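Local coordinates for protein glycosyl hydrolase, family 38 (Enterococcus faecalis, PDB 5KBP) that probably hydrolyses alpha-mannosidic linkages in carbohydrates, as a metal-dependent alpha-mannosidase of glycoside hydrolase family 38, at residues 392-397 against 813-818; 398-403 against 508-513; 407-412 against 802-807; 423-428 against 487-492. One frame throughout, in Å; residues are numbered along the deposited sequence.

Contact 1 (392-397 against 813-818); sequences EAIDTS and GKLAPN
Ile394 and Leu815 form a single backbone bridge, their CA atoms 4.6 Å apart, where the chain leaving helix 362-393 passes the loop that follows strand 804-807. Two hydrogen bonds hold it. Leu815 N donates to Ala393 O at 2.8 Å, and Asp395 N returns a bond to Leu815 O at 3.1 Å, both close to straight, so that one leucine uses both its amide and its carbonyl on the passing chain. Gly813 comes in close beside this bridge: its CA makes a CH...O contact of 3.2 Å with Ala393 O, which therefore receives both Leu815 N and this weaker donor.

Among the side chains, Leu815 is turned toward the helix end. Its CG stands anti to the carbonyl carbon (chi1 -71°), which carries it to Ala393 CB; CG and CD1 both lie 3.9 Å from that methyl. Ile394 leans the other way, but its CG2 branch reaches back to rest on Pro817 CA at 3.8 Å. The ring of Pro817 touches Asp395 instead, its CG 3.6 Å from Asp395 O. Asp395 lays its CB and carboxylate alongside the Gly813 backbone.

The contact is plain structural packing near the surface. Val331 of helix 304-332 touches both Ala393 and Leu815, Trp504 of strand 503-511 packs on Ile394 and Leu815 and donates from NE1 to Ala816 O, and Ile394 also meets Val407 of strand 404-410. The bridge thus ties the exit of helix 362-393 to the loop joining strands 804-807 and 819-820, both members of the neighbouring beta-sheet.

Contact 2 (398-403 against 508-513); sequences VFPEKA and ALIQGE. With SO4 (sulfate ion), chain D.
A type II beta turn, Pro400 to Ala403, leads from helix 362-393 into strand 404-410, and the residues at its start and end pack against strand 503-511. The hydrogen bond closing the turn, from Ala403 N to Pro400 O, is weak. Phe399, just before it, lies across Ala508: the methyl CB sits over one face of the ring, 3.5 Å from the centroid and 17° off the normal, a CH-pi contact displaced toward the CG-CD1 side. Val398 CG1 stands over the opposite face, so the ring is held between two aliphatic groups. With chi1 at -63° the ring leans back beside its own backbone N and onto Ala508.

Strands 404-410 and 503-511 are antiparallel neighbours in one sheet, and the turn folds back at their common end. Here Ile510 CG2 is the methyl shared by two partners: it meets Ala403 CB at 3.6 Å and Pro400 CG at 3.8 Å, the proline crossing the isoleucine at about a right angle. Ile454 of strand 451-454 also packs on Pro400 and Ile510.

On the turn, Lys402 N donates to two oxygens of a sulfate, O2 at 3.0 Å and O4 at 3.1 Å. Arg810 NH1 binds the same ion, which probably came from the crystallisation liquor.

Contact 3 (407-412 against 802-807); sequences VLFNTS and PFTAAT
Phe409 and Thr804 face each other as a hydrogen-bonded pair of two antiparallel strands, 404-410 and 804-807, in a beta-sheet where strand 404-410 also pairs with strand 503-511. The Phe409 side chain crosses Thr804 obliquely, CB to CB 4.0 Å, and the edge of its ring turns to Thr804 O, with CD1 3.4 Å away. That same oxygen accepts Phe409 N, so it meets both the amide and the ring edge of one residue. Val407 and Ala806 form the next hydrogen-bonded pair on this face, their bonds running both ways. Helices 304-332 and 362-393 cover it, with Leu324 touching Phe409 and Thr804, and Thr387 touching Thr804 and Ala806.

Leu408 and Ala805 make the non-hydrogen-bonded pair between, on the other face, where Leu408 CD2 lies 3.9 Å from Ala805 CB. Leu494 and Val496 of strand 483-499 pack on Leu408 from that side.

After the Phe409 pair, Asn410 OD1 forms an Asx turn by accepting Ser412 N from above its carbonyl plane, and takes Ser412 OG in the plane, on a lone pair. The Phe803 ring turns its edge to the Phe409 carbonyl, CD1 3.1 Å from Phe409 O, an oxygen that also accepts a weak bond from Thr804 N.

Contact 4 (423-428 against 487-492); sequences EVEIER and AKYLTV
Four backbone hydrogen bonds join Glu423-Arg428 to Ala487-Val492 as antiparallel strands. Val424 and Leu490 bind each other reciprocally, Val424 N to Leu490 O at 2.6 Å and Leu490 N to Val424 O at 2.7 Å. Further along, Ile426 N reaches Lys488 O, whereas Lys488 N goes to Glu427 O, approaching from well above that carbonyl's plane.

Ile426 and Glu427 thus both stand opposite Lys488, a classic beta bulge that shifts the register by one residue. It lies in the three-stranded sheet of strands 416-430, 483-499 and 463-475, where strand 483-499 is central.

Apolar contacts gather on the Ile426 side. Its CG1 takes the position between backbone N and carbonyl carbon (chi1 58°), sending CD1 over the Lys488 chain and leaving CG2 4.0 Å from Leu490 CB. Tyr451 of strand 451-454 packs on both Ile426 and Leu490.

Polar and aromatic groups meet on either side of these strands. Glu427 runs alongside the extended Lys488 chain, pointing the same way, with OE1 3.6 Å from Lys488 CD; the lysine amine itself bonds Thr448 OG1. On the other face two glutamates flank Tyr489, their carboxylates turned 43° (Glu423) and 49° (Glu425) from the ring plane. Glu423 OE2 comes 3.5 Å from Tyr489 CB, while Glu425 touches with its aliphatic CB, 3.7 Å from ring atom CE1 of Tyr489. Arg471 forms a salt bridge with Glu423 and a cation-pi contact with Tyr489. Arg428 NH1 forms a salt bridge with Glu425 OE2 at 3.6 Å, the carboxylate oxygen lying at the guanidinium edge, and NH2 forms another with Asp475.

How the contacts relate
The chain running from the end of helix 362-393 into strand 404-410 supplies one side of contacts 1, 2 and 3. Contact 1 lies where the helix ends, contact 2 in the turn that follows, and contact 3 on the strand itself; Ile394 CD1 packs 3.7 Å from Val407 CG1, while Pro817 CG meets Val398 CG1 at 4.0 Å. Contact 4 belongs to a second sheet, facing the first: Leu509 CD1 of contact 2 lies 3.7 Å from Val492 CG2, and Thr807 CG2 of contact 3 is 3.5 Å from Glu423 O. Centres of contacts 2 and 4 are about 14 Å apart. All four lie away from Phe253 and Tyr256, which bind calcium in a structure of this protein.

Contact 1 (392-397 against 813-818)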
loop_
_atom_site.group_PDB
_atom_site.type_symbol
_atom_site.label_atom_id
_atom_site.label_comp_id
_atom_site.label_asym_id
_atom_site.label_seq_id
_atom_site.Cartn_x
_atom_site.Cartn_y
_atom_site.Cartn_z
ATOM N N GLU A 392 2.683 -28.739 -18.716
ATOM C CA GLU A 392 1.666 -29.231 -19.638
ATOM C C GLU A 392 2.271 -29.753 -20.935
ATOM O O GLU A 392 1.622 -30.539 -21.635
ATOM C CB GLU A 392 0.652 -28.130 -19.950
ATOM C CG GLU A 392 -0.795 -28.534 -19.716
ATOM C CD GLU A 392 -1.221 -28.370 -18.270
ATOM O OE1 GLU A 392 -1.717 -27.281 -17.916
ATOM O OE2 GLU A 392 -1.049 -29.327 -17.487
ATOM N N ALA A 393 3.493 -29.336 -21.268
ATOM C CA ALA A 393 4.165 -29.769 -22.484
ATOM C C ALA A 393 5.132 -30.925 -22.259
ATOM O O ALA A 393 5.677 -31.451 -23.235
ATOM C CB ALA A 393 4.922 -28.594 -23.118
ATOM N N ILE A 394 5.359 -31.329 -21.013
ATOM C CA ILE A 394 6.285 -32.417 -20.717
ATOM C C ILE A 394 5.578 -33.749 -20.928
ATOM O O ILE A 394 4.451 -33.951 -20.459
ATOM C CB ILE A 394 6.830 -32.293 -19.284
ATOM C CG1 ILE A 394 7.686 -31.033 -19.150
ATOM C CG2 ILE A 394 7.640 -33.523 -18.907
ATOM C CD1 ILE A 394 8.291 -30.847 -17.778
ATOM N N ASP A 395 6.237 -34.660 -21.643
ATOM C CA ASP A 395 5.678 -35.977 -21.922
ATOM C C ASP A 395 5.628 -36.812 -20.649
ATOM O O ASP A 395 6.601 -37.494 -20.309
ATOM C CB ASP A 395 6.502 -36.687 -23.000
ATOM C CG ASP A 395 5.777 -37.875 -23.609
ATOM O OD1 ASP A 395 4.791 -38.356 -23.013
ATOM O OD2 ASP A 395 6.202 -38.333 -24.690
ATOM N N THR A 396 4.501 -36.767 -19.943
ATOM C CA THR A 396 4.325 -37.521 -18.709
ATOM C C THR A 396 3.681 -38.883 -18.929
ATOM O O THR A 396 3.515 -39.637 -17.965
ATOM C CB THR A 396 3.490 -36.715 -17.708
ATOM O OG1 THR A 396 2.288 -36.256 -18.341
ATOM C CG2 THR A 396 4.279 -35.520 -17.198
ATOM N N SER A 397 3.317 -39.220 -20.169
ATOM C CA SER A 397 2.792 -40.548 -20.461
ATOM C C SER A 397 3.841 -41.639 -20.298
ATOM O O SER A 397 3.485 -42.823 -20.310
ATOM C CB SER A 397 2.219 -40.587 -21.879
ATOM O OG SER A 397 3.205 -40.254 -22.842
ATOM N N GLY A 813 3.461 -35.110 -24.481
ATOM C CA GLY A 813 3.949 -33.756 -24.642
ATOM C C GLY A 813 5.115 -33.707 -25.605
ATOM O O GLY A 813 5.692 -34.731 -25.975
ATOM N N LYS A 814 5.457 -32.485 -26.007
ATOM C CA LYS A 814 6.549 -32.265 -26.941
ATOM C C LYS A 814 7.879 -31.997 -26.250
ATOM O O LYS A 814 8.922 -32.051 -26.910
ATOM C CB LYS A 814 6.213 -31.104 -27.884
ATOM C CG LYS A 814 4.836 -31.204 -28.535
ATOM C CD LYS A 814 4.573 -32.590 -29.119
ATOM C CE LYS A 814 5.487 -32.903 -30.295
ATOM N NZ LYS A 814 5.296 -34.302 -30.771
ATOM N N LEU A 815 7.870 -31.713 -24.952
ATOM C CA LEU A 815 9.100 -31.538 -24.195
ATOM C C LEU A 815 9.530 -32.862 -23.576
ATOM O O LEU A 815 8.702 -33.691 -23.192
ATOM C CB LEU A 815 8.926 -30.485 -23.098
ATOM C CG LEU A 815 8.798 -29.027 -23.543
ATOM C CD1 LEU A 815 8.732 -28.104 -22.336
ATOM C CD2 LEU A 815 9.953 -28.643 -24.455
ATOM N N ALA A 816 10.842 -33.050 -23.481
ATOM C CA ALA A 816 11.377 -34.273 -22.913
ATOM C C ALA A 816 11.159 -34.298 -21.401
ATOM O O ALA A 816 11.107 -33.248 -20.757
ATOM C CB ALA A 816 12.865 -34.402 -23.227
ATOM N N PRO A 817 11.015 -35.489 -20.812
ATOM C CA PRO A 817 10.877 -35.558 -19.346
ATOM C C PRO A 817 12.072 -34.978 -18.608
ATOM O O PRO A 817 11.904 -34.367 -17.545
ATOM C CB PRO A 817 10.716 -37.063 -19.083
ATOM C CG PRO A 817 10.208 -37.623 -20.371
ATOM C CD PRO A 817 10.865 -36.811 -21.445
ATOM N N ASN A 818 13.277 -35.156 -19.144
ATOM C CA ASN A 818 14.485 -34.544 -18.607
ATOM C C ASN A 818 15.160 -33.769 -19.726
ATOM O O ASN A 818 15.319 -34.289 -20.835
ATOM C CB ASN A 818 15.439 -35.595 -18.029
ATOM C CG ASN A 818 14.766 -36.499 -17.016
ATOM O OD1 ASN A 818 14.529 -36.104 -15.876
ATOM N ND2 ASN A 818 14.458 -37.724 -17.428
#

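Contact 2 (398-403 against 508-513)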
loop_
_atom_site.group_PDB
_atom_site.type_symbol
_atom_site.label_atom_id
_atom_site.label_comp_id
_atom_site.label_asym_id
_atom_site.label_seq_id
_atom_site.Cartn_x
_atom_site.Cartn_y
_atom_site.Cartn_z
ATOM N N VAL A 398 5.116 -41.270 -20.149
ATOM C CA VAL A 398 6.165 -42.256 -19.917
ATOM C C VAL A 398 5.966 -42.951 -18.574
ATOM O O VAL A 398 6.351 -44.115 -18.403
ATOM C CB VAL A 398 7.546 -41.579 -20.021
ATOM C CG1 VAL A 398 7.651 -40.423 -19.034
ATOM C CG2 VAL A 398 8.670 -42.588 -19.812
ATOM N N PHE A 399 5.352 -42.268 -17.609
ATOM C CA PHE A 399 5.083 -42.861 -16.310
ATOM C C PHE A 399 3.895 -43.821 -16.395
ATOM O O PHE A 399 3.029 -43.670 -17.261
ATOM C CB PHE A 399 4.801 -41.773 -15.279
ATOM C CG PHE A 399 5.965 -40.854 -15.037
ATOM C CD1 PHE A 399 7.174 -41.352 -14.580
ATOM C CD2 PHE A 399 5.850 -39.491 -15.259
ATOM C CE1 PHE A 399 8.246 -40.510 -14.351
ATOM C CE2 PHE A 399 6.919 -38.645 -15.033
ATOM C CZ PHE A 399 8.119 -39.155 -14.579
ATOM N N PRO A 400 3.835 -44.819 -15.515
ATOM C CA PRO A 400 2.722 -45.772 -15.559
ATOM C C PRO A 400 1.402 -45.108 -15.200
ATOM O O PRO A 400 1.352 -44.014 -14.636
ATOM C CB PRO A 400 3.112 -46.826 -14.518
ATOM C CG PRO A 400 4.015 -46.103 -13.578
ATOM C CD PRO A 400 4.789 -45.142 -14.438
ATOM N N GLU A 401 0.317 -45.796 -15.542
ATOM C CA GLU A 401 -1.016 -45.282 -15.267
ATOM C C GLU A 401 -1.268 -45.208 -13.765
ATOM O O GLU A 401 -0.669 -45.943 -12.974
ATOM C CB GLU A 401 -2.071 -46.156 -15.945
ATOM C CG GLU A 401 -2.163 -45.950 -17.451
ATOM C CD GLU A 401 -2.976 -47.024 -18.143
ATOM O OE1 GLU A 401 -2.716 -48.221 -17.896
ATOM O OE2 GLU A 401 -3.878 -46.672 -18.932
ATOM N N LYS A 402 -2.159 -44.293 -13.380
ATOM C CA LYS A 402 -2.529 -43.958 -12.006
ATOM C C LYS A 402 -1.398 -43.285 -11.235
ATOM O O LYS A 402 -1.556 -43.029 -10.037
ATOM C CB LYS A 402 -3.015 -45.179 -11.209
ATOM C CG LYS A 402 -4.195 -45.909 -11.834
ATOM C CD LYS A 402 -4.591 -47.115 -11.000
ATOM N N ALA A 403 -0.275 -42.978 -11.877
ATOM C CA ALA A 403 0.833 -42.330 -11.195
ATOM C C ALA A 403 0.613 -40.822 -11.119
ATOM O O ALA A 403 -0.097 -40.226 -11.934
ATOM C CB ALA A 403 2.153 -42.630 -11.903
ATOM N N ALA A 508 7.726 -39.287 -10.559
ATOM C CA ALA A 508 6.337 -39.676 -10.378
ATOM C C ALA A 508 6.179 -40.378 -9.039
ATOM O O ALA A 508 7.149 -40.859 -8.448
ATOM C CB ALA A 508 5.846 -40.581 -11.513
ATOM N N LEU A 509 4.935 -40.435 -8.572
ATOM C CA LEU A 509 4.589 -41.037 -7.289
ATOM C C LEU A 509 3.655 -42.209 -7.555
ATOM O O LEU A 509 2.490 -42.009 -7.917
ATOM C CB LEU A 509 3.939 -40.008 -6.365
ATOM C CG LEU A 509 4.232 -40.111 -4.868
ATOM C CD1 LEU A 509 5.714 -39.913 -4.604
ATOM C CD2 LEU A 509 3.410 -39.091 -4.100
ATOM N N ILE A 510 4.163 -43.426 -7.386
ATOM C CA ILE A 510 3.377 -44.633 -7.596
ATOM C C ILE A 510 3.195 -45.342 -6.261
ATOM O O ILE A 510 3.935 -45.121 -5.298
ATOM C CB ILE A 510 4.022 -45.580 -8.627
ATOM C CG1 ILE A 510 5.382 -46.071 -8.126
ATOM C CG2 ILE A 510 4.165 -44.887 -9.967
ATOM C CD1 ILE A 510 6.023 -47.108 -9.021
ATOM N N GLN A 511 2.185 -46.208 -6.209
ATOM C CA GLN A 511 1.961 -47.014 -5.018
ATOM C C GLN A 511 3.003 -48.122 -4.941
ATOM O O GLN A 511 3.219 -48.856 -5.909
ATOM C CB GLN A 511 0.555 -47.609 -5.026
ATOM C CG GLN A 511 -0.559 -46.581 -4.954
ATOM C CD GLN A 511 -1.865 -47.180 -4.473
ATOM O OE1 GLN A 511 -1.886 -48.265 -3.890
ATOM N NE2 GLN A 511 -2.963 -46.473 -4.711
ATOM N N GLY A 512 3.645 -48.239 -3.788
ATOM C CA GLY A 512 4.656 -49.258 -3.595
ATOM C C GLY A 512 5.475 -48.960 -2.363
ATOM O O GLY A 512 5.321 -47.918 -1.717
ATOM N N GLU A 513 6.355 -49.904 -2.041
ATOM C CA GLU A 513 7.241 -49.736 -0.899
ATOM C C GLU A 513 8.204 -48.582 -1.150
ATOM O O GLU A 513 8.893 -48.544 -2.173
ATOM C CB GLU A 513 8.013 -51.027 -0.634
HETATM S S SO4 D . -4.120 -42.168 -15.533
HETATM O O1 SO4 D . -5.475 -41.628 -15.589
HETATM O O2 SO4 D . -4.179 -43.626 -15.493
HETATM O O3 SO4 D . -3.378 -41.745 -16.716
HETATM O O4 SO4 D . -3.447 -41.677 -14.335
#

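Contact 3 (407-412 against 802-807)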
loop_
_atom_site.group_PDB
_atom_site.type_symbol
_atom_site.label_atom_id
_atom_site.label_comp_id
_atom_site.label_asym_id
_atom_site.label_seq_id
_atom_site.Cartn_x
_atom_site.Cartn_y
_atom_site.Cartn_z
ATOM N N VAL A 407 7.473 -32.313 -11.504
ATOM C CA VAL A 407 8.656 -31.843 -12.218
ATOM C C VAL A 407 9.463 -30.925 -11.310
ATOM O O VAL A 407 8.902 -30.071 -10.616
ATOM C CB VAL A 407 8.273 -31.115 -13.524
ATOM C CG1 VAL A 407 9.517 -30.716 -14.300
ATOM C CG2 VAL A 407 7.365 -31.989 -14.376
ATOM N N LEU A 408 10.785 -31.097 -11.328
ATOM C CA LEU A 408 11.716 -30.270 -10.570
ATOM C C LEU A 408 12.519 -29.409 -11.537
ATOM O O LEU A 408 13.169 -29.936 -12.444
ATOM C CB LEU A 408 12.653 -31.132 -9.723
ATOM C CG LEU A 408 12.145 -31.558 -8.345
ATOM C CD1 LEU A 408 13.071 -32.594 -7.726
ATOM C CD2 LEU A 408 12.016 -30.343 -7.441
ATOM N N PHE A 409 12.481 -28.094 -11.336
ATOM C CA PHE A 409 13.209 -27.147 -12.168
ATOM C C PHE A 409 14.384 -26.564 -11.397
ATOM O O PHE A 409 14.250 -26.194 -10.226
ATOM C CB PHE A 409 12.307 -25.999 -12.632
ATOM C CG PHE A 409 11.191 -26.423 -13.538
ATOM C CD1 PHE A 409 9.982 -26.850 -13.014
ATOM C CD2 PHE A 409 11.341 -26.373 -14.914
ATOM C CE1 PHE A 409 8.949 -27.231 -13.845
ATOM C CE2 PHE A 409 10.311 -26.754 -15.749
ATOM C CZ PHE A 409 9.113 -27.183 -15.214
ATOM N N ASN A 410 15.535 -26.485 -12.058
ATOM C CA ASN A 410 16.671 -25.710 -11.570
ATOM C C ASN A 410 16.688 -24.425 -12.386
ATOM O O ASN A 410 17.066 -24.428 -13.558
ATOM C CB ASN A 410 17.978 -26.486 -11.703
ATOM C CG ASN A 410 19.175 -25.729 -11.131
ATOM O OD1 ASN A 410 19.045 -24.608 -10.637
ATOM N ND2 ASN A 410 20.347 -26.355 -11.182
ATOM N N THR A 411 16.249 -23.328 -11.773
ATOM C CA THR A 411 16.166 -22.035 -12.443
ATOM C C THR A 411 17.393 -21.166 -12.181
ATOM O O THR A 411 17.306 -19.936 -12.241
ATOM C CB THR A 411 14.894 -21.301 -12.019
ATOM O OG1 THR A 411 14.857 -21.194 -10.589
ATOM C CG2 THR A 411 13.668 -22.062 -12.493
ATOM N N SER A 412 18.537 -21.785 -11.894
ATOM C CA SER A 412 19.780 -21.068 -11.657
ATOM C C SER A 412 20.850 -21.582 -12.610
ATOM O O SER A 412 20.655 -22.563 -13.332
ATOM C CB SER A 412 20.247 -21.215 -10.201
ATOM O OG SER A 412 20.839 -22.484 -9.973
ATOM N N PRO A 802 15.436 -20.832 -4.655
ATOM C CA PRO A 802 14.834 -22.121 -4.301
ATOM C C PRO A 802 14.447 -22.924 -5.534
ATOM O O PRO A 802 14.261 -22.391 -6.631
ATOM C CB PRO A 802 13.597 -21.719 -3.494
ATOM C CG PRO A 802 13.225 -20.381 -4.048
ATOM C CD PRO A 802 14.530 -19.702 -4.382
ATOM N N PHE A 803 14.331 -24.236 -5.334
ATOM C CA PHE A 803 13.846 -25.111 -6.392
ATOM C C PHE A 803 12.394 -24.787 -6.724
ATOM O O PHE A 803 11.624 -24.327 -5.876
ATOM C CB PHE A 803 13.965 -26.580 -5.978
ATOM C CG PHE A 803 15.266 -27.225 -6.373
ATOM C CD1 PHE A 803 15.574 -27.432 -7.706
ATOM C CD2 PHE A 803 16.172 -27.641 -5.409
ATOM C CE1 PHE A 803 16.766 -28.027 -8.074
ATOM C CE2 PHE A 803 17.365 -28.241 -5.772
ATOM C CZ PHE A 803 17.662 -28.434 -7.106
ATOM N N THR A 804 12.022 -25.030 -7.977
ATOM C CA THR A 804 10.647 -24.873 -8.438
ATOM C C THR A 804 10.076 -26.263 -8.695
ATOM O O THR A 804 10.450 -26.924 -9.670
ATOM C CB THR A 804 10.575 -24.005 -9.693
ATOM O OG1 THR A 804 10.954 -22.662 -9.369
ATOM C CG2 THR A 804 9.161 -24.007 -10.259
ATOM N N ALA A 805 9.187 -26.705 -7.812
ATOM C CA ALA A 805 8.521 -27.993 -7.930
ATOM C C ALA A 805 7.091 -27.787 -8.404
ATOM O O ALA A 805 6.420 -26.837 -7.989
ATOM C CB ALA A 805 8.528 -28.742 -6.596
ATOM N N ALA A 806 6.627 -28.681 -9.272
ATOM C CA ALA A 806 5.298 -28.560 -9.847
ATOM C C ALA A 806 4.762 -29.939 -10.187
ATOM O O ALA A 806 5.477 -30.766 -10.755
ATOM C CB ALA A 806 5.312 -27.691 -11.104
ATOM N N THR A 807 3.502 -30.172 -9.843
ATOM C CA THR A 807 2.823 -31.396 -10.228
ATOM C C THR A 807 2.057 -31.184 -11.530
ATOM O O THR A 807 1.724 -30.059 -11.911
ATOM C CB THR A 807 1.866 -31.859 -9.128
ATOM O OG1 THR A 807 0.837 -30.877 -8.943
ATOM C CG2 THR A 807 2.615 -32.055 -7.819
#

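Contact 4 (423-428 against 487-492)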
loop_
_atom_site.group_PDB
_atom_site.type_symbol
_atom_site.label_atom_id
_atom_site.label_comp_id
_atom_site.label_asym_id
_atom_site.label_seq_id
_atom_site.Cartn_x
_atom_site.Cartn_y
_atom_site.Cartn_z
ATOM N N GLU A 423 5.208 -31.210 -2.525
ATOM C CA GLU A 423 3.850 -31.565 -2.134
ATOM C C GLU A 423 3.100 -32.057 -3.365
ATOM O O GLU A 423 3.023 -31.348 -4.374
ATOM C CB GLU A 423 3.133 -30.375 -1.496
ATOM C CG GLU A 423 1.940 -30.766 -0.634
ATOM C CD GLU A 423 1.260 -29.568 -0.003
ATOM O OE1 GLU A 423 1.374 -28.457 -0.562
ATOM O OE2 GLU A 423 0.614 -29.736 1.054
ATOM N N VAL A 424 2.555 -33.267 -3.283
ATOM C CA VAL A 424 1.896 -33.920 -4.408
ATOM C C VAL A 424 0.470 -34.263 -4.005
ATOM O O VAL A 424 0.246 -34.889 -2.962
ATOM C CB VAL A 424 2.655 -35.184 -4.853
ATOM C CG1 VAL A 424 1.971 -35.819 -6.055
ATOM C CG2 VAL A 424 4.106 -34.850 -5.167
ATOM N N GLU A 425 -0.489 -33.855 -4.832
ATOM C CA GLU A 425 -1.892 -34.183 -4.611
ATOM C C GLU A 425 -2.148 -35.624 -5.037
ATOM O O GLU A 425 -1.955 -35.974 -6.206
ATOM C CB GLU A 425 -2.785 -33.223 -5.394
ATOM C CG GLU A 425 -4.273 -33.485 -5.251
ATOM C CD GLU A 425 -5.094 -32.698 -6.253
ATOM O OE1 GLU A 425 -5.305 -33.199 -7.377
ATOM O OE2 GLU A 425 -5.518 -31.570 -5.921
ATOM N N ILE A 426 -2.582 -36.460 -4.093
ATOM C CA ILE A 426 -2.840 -37.864 -4.392
ATOM C C ILE A 426 -4.323 -38.166 -4.592
ATOM O O ILE A 426 -4.653 -39.177 -5.232
ATOM C CB ILE A 426 -2.255 -38.782 -3.299
ATOM C CG1 ILE A 426 -2.849 -38.441 -1.931
ATOM C CG2 ILE A 426 -0.736 -38.675 -3.271
ATOM C CD1 ILE A 426 -2.380 -39.358 -0.820
ATOM N N GLU A 427 -5.219 -37.329 -4.075
ATOM C CA GLU A 427 -6.650 -37.522 -4.258
ATOM C C GLU A 427 -7.324 -36.163 -4.342
ATOM O O GLU A 427 -6.778 -35.147 -3.903
ATOM C CB GLU A 427 -7.257 -38.363 -3.130
ATOM C CG GLU A 427 -7.133 -39.861 -3.350
ATOM C CD GLU A 427 -6.666 -40.596 -2.113
ATOM O OE1 GLU A 427 -6.591 -39.966 -1.037
ATOM O OE2 GLU A 427 -6.367 -41.803 -2.218
ATOM N N ARG A 428 -8.529 -36.153 -4.910
ATOM C CA ARG A 428 -9.230 -34.898 -5.169
ATOM C C ARG A 428 -10.721 -35.172 -5.273
ATOM O O ARG A 428 -11.150 -35.938 -6.143
ATOM C CB ARG A 428 -8.703 -34.251 -6.448
ATOM C CG ARG A 428 -9.378 -32.947 -6.828
ATOM C CD ARG A 428 -8.357 -31.974 -7.385
ATOM N NE ARG A 428 -8.848 -31.252 -8.552
ATOM C CZ ARG A 428 -8.137 -30.347 -9.217
ATOM N NH1 ARG A 428 -6.906 -30.051 -8.825
ATOM N NH2 ARG A 428 -8.659 -29.736 -10.272
ATOM N N ALA A 487 -9.002 -31.899 -1.179
ATOM C CA ALA A 487 -7.894 -32.685 -1.694
ATOM C C ALA A 487 -7.056 -33.237 -0.550
ATOM O O ALA A 487 -7.095 -32.742 0.579
ATOM C CB ALA A 487 -7.007 -31.861 -2.635
ATOM N N LYS A 488 -6.294 -34.280 -0.866
ATOM C CA LYS A 488 -5.316 -34.860 0.043
ATOM C C LYS A 488 -3.939 -34.724 -0.585
ATOM O O LYS A 488 -3.749 -35.080 -1.753
ATOM C CB LYS A 488 -5.631 -36.329 0.341
ATOM C CG LYS A 488 -4.760 -36.932 1.431
ATOM C CD LYS A 488 -5.321 -38.258 1.914
ATOM C CE LYS A 488 -4.596 -38.744 3.157
ATOM N NZ LYS A 488 -5.232 -39.961 3.733
ATOM N N TYR A 489 -2.987 -34.206 0.183
ATOM C CA TYR A 489 -1.654 -33.909 -0.320
ATOM C C TYR A 489 -0.617 -34.727 0.431
ATOM O O TYR A 489 -0.716 -34.913 1.648
ATOM C CB TYR A 489 -1.332 -32.419 -0.187
ATOM C CG TYR A 489 -2.250 -31.529 -0.984
ATOM C CD1 TYR A 489 -1.962 -31.210 -2.305
ATOM C CD2 TYR A 489 -3.405 -31.008 -0.420
ATOM C CE1 TYR A 489 -2.799 -30.396 -3.041
ATOM C CE2 TYR A 489 -4.250 -30.192 -1.148
ATOM C CZ TYR A 489 -3.942 -29.890 -2.459
ATOM O OH TYR A 489 -4.778 -29.079 -3.190
ATOM N N LEU A 490 0.377 -35.211 -0.304
ATOM C CA LEU A 490 1.501 -35.935 0.267
ATOM C C LEU A 490 2.770 -35.126 0.041
ATOM O O LEU A 490 3.005 -34.626 -1.065
ATOM C CB LEU A 490 1.633 -37.326 -0.354
ATOM C CG LEU A 490 2.277 -38.380 0.548
ATOM C CD1 LEU A 490 1.548 -38.441 1.883
ATOM C CD2 LEU A 490 2.277 -39.741 -0.126
ATOM N N THR A 491 3.574 -34.990 1.090
ATOM C CA THR A 491 4.809 -34.214 1.054
ATOM C C THR A 491 5.981 -35.188 1.005
ATOM O O THR A 491 6.247 -35.898 1.981
ATOM C CB THR A 491 4.903 -33.290 2.266
ATOM O OG1 THR A 491 3.825 -32.344 2.230
ATOM C CG2 THR A 491 6.222 -32.547 2.268
ATOM N N VAL A 492 6.676 -35.220 -0.129
ATOM C CA VAL A 492 7.756 -36.169 -0.378
ATOM C C VAL A 492 9.084 -35.430 -0.321
ATOM O O VAL A 492 9.199 -34.296 -0.799
ATOM C CB VAL A 492 7.572 -36.877 -1.735
ATOM C CG1 VAL A 492 8.642 -37.937 -1.936
ATOM C CG2 VAL A 492 6.182 -37.490 -1.827
#